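Local coordinates for protein multi-copper Oxidase CueO (Ochrobactrum, PDB 6EVG) that probably couples one-electron oxidation of phenolic substrates to reduction of dioxygen to water as a laccase-like multicopper oxidase, and acts on lignin model compounds and lignosulfonate, at residues F486-H491 against M500-V505. Residues are numbered along the deposited sequence; the frame is centred on the assembly and turned at random.
With CU (copper (II) ion), chain B.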
ATOM      1  N   PHE A 486      -1.042   9.269  15.682  1.00  9.61           N
ATOM      2  CA  PHE A 486      -0.616   8.622  14.425  1.00  9.43           C
ATOM      3  C   PHE A 486       0.395   7.540  14.755  1.00  9.86           C
ATOM      4  O   PHE A 486       0.837   7.413  15.915  1.00 13.17           O
ATOM      5  CB  PHE A 486      -0.071   9.679  13.463  1.00  9.43           C
ATOM      6  CG  PHE A 486      -1.103  10.454  12.670  1.00  9.38           C
ATOM      7  CD1 PHE A 486      -2.127   9.835  12.003  1.00  9.50           C
ATOM      8  CD2 PHE A 486      -0.991  11.845  12.544  1.00 10.01           C
ATOM      9  CE1 PHE A 486      -3.010  10.571  11.197  1.00 10.21           C
ATOM     10  CE2 PHE A 486      -1.885  12.571  11.792  1.00 11.34           C
ATOM     11  CZ  PHE A 486      -2.901  11.915  11.098  1.00 11.30           C
ATOM     12  N   MET A 487       0.687   6.694  13.811  1.00 11.74           N
ATOM     13  CA  MET A 487       1.530   5.541  14.014  1.00 10.46           C
ATOM     14  C   MET A 487       2.588   5.458  12.948  1.00  9.17           C
ATOM     15  O   MET A 487       2.405   5.978  11.853  1.00 10.32           O
ATOM     16  CB  MET A 487       0.700   4.273  14.048  1.00 13.32           C
ATOM     17  CG  MET A 487      -0.394   4.462  15.168  1.00 17.06           C
ATOM     18  SD  MET A 487      -1.441   3.078  15.384  1.00 19.72           S
ATOM     19  CE  MET A 487      -0.567   2.295  16.580  1.00 22.04           C
ATOM     20  N   PHE A 488       3.662   4.745  13.254  1.00  8.94           N
ATOM     21  CA  PHE A 488       4.660   4.338  12.276  1.00  8.88           C
ATOM     22  C   PHE A 488       5.044   2.921  12.573  1.00  8.61           C
ATOM     23  O   PHE A 488       5.099   2.513  13.745  1.00  9.63           O
ATOM     24  CB  PHE A 488       5.821   5.327  12.188  1.00  9.96           C
ATOM     25  CG  PHE A 488       6.621   5.511  13.454  1.00  9.83           C
ATOM     26  CD1 PHE A 488       6.193   6.390  14.418  1.00 11.19           C
ATOM     27  CD2 PHE A 488       7.866   4.911  13.667  1.00 10.83           C
ATOM     28  CE1 PHE A 488       6.972   6.666  15.575  1.00 11.98           C
ATOM     29  CE2 PHE A 488       8.623   5.166  14.808  1.00 10.81           C
ATOM     30  CZ  PHE A 488       8.170   6.053  15.758  1.00 11.49           C
ATOM     31  N   HIS A 489       5.360   2.136  11.533  1.00  8.07           N
ATOM     32  CA  HIS A 489       5.489   0.709  11.732  1.00  8.05           C
ATOM     33  C   HIS A 489       6.106   0.047  10.510  1.00  8.33           C
ATOM     34  O   HIS A 489       6.165   0.623   9.441  1.00  9.72           O
ATOM     35  CB  HIS A 489       4.109   0.066  12.069  1.00  8.87           C
ATOM     36  CG  HIS A 489       3.039   0.329  11.055  1.00  9.48           C
ATOM     37  ND1 HIS A 489       2.781  -0.542  10.024  1.00  9.96           N
ATOM     38  CD2 HIS A 489       2.150   1.333  10.918  1.00 10.67           C
ATOM     39  CE1 HIS A 489       1.767  -0.057   9.305  1.00 10.40           C
ATOM     40  NE2 HIS A 489       1.395   1.105   9.798  1.00 10.70           N
ATOM     41  N   CYS A 490       6.424  -1.231  10.702  1.00  8.66           N
ATOM     42  CA  CYS A 490       6.715  -2.126   9.590  1.00  8.88           C
ATOM     43  C   CYS A 490       5.393  -2.532   8.972  1.00  8.63           C
ATOM     44  O   CYS A 490       4.420  -2.817   9.669  1.00  9.78           O
ATOM     45  CB  CYS A 490       7.491  -3.326  10.056  1.00 10.32           C
ATOM     46  SG  CYS A 490       7.899  -4.433   8.691  1.00 10.19           S
ATOM     47  N   HIS A 491       5.365  -2.598   7.632  1.00  8.13           N
ATOM     48  CA  HIS A 491       4.213  -3.038   6.874  1.00  8.40           C
ATOM     49  C   HIS A 491       4.216  -4.535   6.499  1.00  8.68           C
ATOM     50  O   HIS A 491       3.323  -4.955   5.768  1.00  9.70           O
ATOM     51  CB  HIS A 491       3.950  -2.124   5.645  1.00  9.16           C
ATOM     52  CG  HIS A 491       2.508  -1.840   5.367  1.00  9.33           C
ATOM     53  ND1 HIS A 491       1.605  -2.744   4.885  1.00 10.91           N
ATOM     54  CD2 HIS A 491       1.802  -0.690   5.592  1.00 11.16           C
ATOM     55  CE1 HIS A 491       0.386  -2.145   4.829  1.00 11.89           C
ATOM     56  NE2 HIS A 491       0.494  -0.893   5.231  1.00 12.96           N
ATOM     57  N   MET A 500       6.140  -4.390  16.089  1.00  9.67           N
ATOM     58  CA  MET A 500       7.019  -3.497  15.346  1.00  9.52           C
ATOM     59  C   MET A 500       6.252  -2.264  14.844  1.00  9.26           C
ATOM     60  O   MET A 500       5.992  -2.046  13.649  1.00 10.13           O
ATOM     61  CB  MET A 500       7.624  -4.288  14.187  1.00 10.73           C
ATOM     62  CG  MET A 500       8.767  -3.620  13.542  1.00 11.51           C
ATOM     63  SD  MET A 500       9.776  -4.649  12.406  1.00 12.73           S
ATOM     64  CE  MET A 500      10.873  -5.526  13.412  1.00 12.75           C
ATOM     65  N   MET A 501       5.852  -1.467  15.850  1.00  8.82           N
ATOM     66  CA  MET A 501       4.992  -0.317  15.676  1.00  8.87           C
ATOM     67  C   MET A 501       5.176   0.633  16.824  1.00  8.63           C
ATOM     68  O   MET A 501       5.532   0.233  17.936  1.00  9.56           O
ATOM     69  CB  MET A 501       3.503  -0.795  15.573  1.00  9.98           C
ATOM     70  CG  MET A 501       2.503   0.315  15.363  1.00  9.61           C
ATOM     71  SD  MET A 501       0.994  -0.201  14.492  1.00 10.93           S
ATOM     72  CE  MET A 501       0.300  -1.324  15.679  1.00 14.78           C
ATOM     73  N   ALA A 502       4.931   1.909  16.551  1.00  8.98           N
ATOM     74  CA  ALA A 502       5.106   2.998  17.516  1.00  9.16           C
ATOM     75  C   ALA A 502       4.128   4.104  17.168  1.00  8.98           C
ATOM     76  O   ALA A 502       3.468   4.091  16.126  1.00  9.47           O
ATOM     77  CB  ALA A 502       6.559   3.498  17.444  1.00 10.26           C
ATOM     78  N   GLN A 503       3.998   5.071  18.077  1.00  9.92           N
ATOM     79  CA  GLN A 503       2.981   6.111  17.995  1.00 10.96           C
ATOM     80  C   GLN A 503       3.562   7.501  18.168  1.00  9.74           C
ATOM     81  O   GLN A 503       4.541   7.688  18.940  1.00 10.71           O
ATOM     82  CB  GLN A 503       1.949   5.923  19.236  1.00 14.14           C
ATOM     83  CG  GLN A 503       1.353   4.601  19.259  1.00 15.06           C
ATOM     84  CD  GLN A 503       0.148   4.547  20.111  1.00 13.54           C
ATOM     85  OE1 GLN A 503      -0.893   4.205  19.577  1.00 17.20           O
ATOM     86  NE2 GLN A 503       0.300   4.713  21.456  1.00 13.33           N
ATOM     87  N   PHE A 504       2.987   8.484  17.487  1.00  9.66           N
ATOM     88  CA  PHE A 504       3.378   9.877  17.631  1.00  9.85           C
ATOM     89  C   PHE A 504       2.200  10.785  17.802  1.00  9.49           C
ATOM     90  O   PHE A 504       1.076  10.497  17.337  1.00 10.27           O
ATOM     91  CB  PHE A 504       4.332  10.378  16.546  1.00 10.78           C
ATOM     92  CG  PHE A 504       3.707  10.682  15.175  1.00 10.43           C
ATOM     93  CD1 PHE A 504       3.285  11.971  14.878  1.00 11.27           C
ATOM     94  CD2 PHE A 504       3.661   9.746  14.167  1.00 11.08           C
ATOM     95  CE1 PHE A 504       2.799  12.292  13.608  1.00 11.12           C
ATOM     96  CE2 PHE A 504       3.234  10.071  12.922  1.00 11.27           C
ATOM     97  CZ  PHE A 504       2.782  11.331  12.623  1.00 10.90           C
ATOM     98  N   VAL A 505       2.453  11.905  18.460  1.00 10.59           N
ATOM     99  CA  VAL A 505       1.544  13.020  18.507  1.00 11.16           C
ATOM    100  C   VAL A 505       2.267  14.265  17.967  1.00 11.39           C
ATOM    101  O   VAL A 505       3.518  14.281  17.932  1.00 12.32           O
ATOM    102  CB  VAL A 505       0.992  13.306  19.915  1.00 12.22           C
ATOM    103  CG1 VAL A 505       0.183  12.143  20.390  1.00 13.08           C
ATOM    104  CG2 VAL A 505       2.058  13.700  20.911  1.00 13.92           C
TER
HETATM  105 CU    CU B 601       9.222  -5.970   9.419  1.00 12.62          CU
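Phe486 CB sits over one face of the Phe504 ring, 3.6 Å from its centroid and 24° off the normal, a CH-pi contact, while the two rings themselves meet obliquely with planes at 42°. One face of the Phe488 ring receives Ala502 CB in the same manner, 3.7 Å from the centroid; Trp425 and Phe335 meet this ring edge-to-face. With CG held between the backbone N and the carbonyl carbon (chi1 77°), the Phe504 ring swings back over Phe486 CB, and an alanine here would probably uncover that CB and open a gap beside Phe488 CD1. On the other side of the sheet, Met501 SD lies obliquely to the His489 ring, 4.5 Å from its centroid, and the Met487 methyl CE reaches this sulfur at 3.6 Å. The His489 ring is fixed in rotation at both nitrogens: ND1 donates in its own plane to Cys490 O (2.8 Å), NE2 is hydrogen-bonded to His439 NE2, and the His133 ring stacks on it. Antiparallel register follows from hydrogen-bonded pairs Phe486–Phe504, whose bond from Phe486 N is weak, and Phe488–Ala502. Cys490 N extends the pairing to Met500 O at 3.1 Å. Cys490 SG binds the copper at 2.2 Å, together with His434 and His495, and Met500 SD stands 3.3 Å from the metal, too long for a firm bond but consistent with the weak axial methionine of type 1 sites. Two neighbouring strands joined through the short helix 493-497, with cysteine and histidine ligands to copper, are characteristic of the type 1 site in the C-terminal cupredoxin domain of multicopper oxidases.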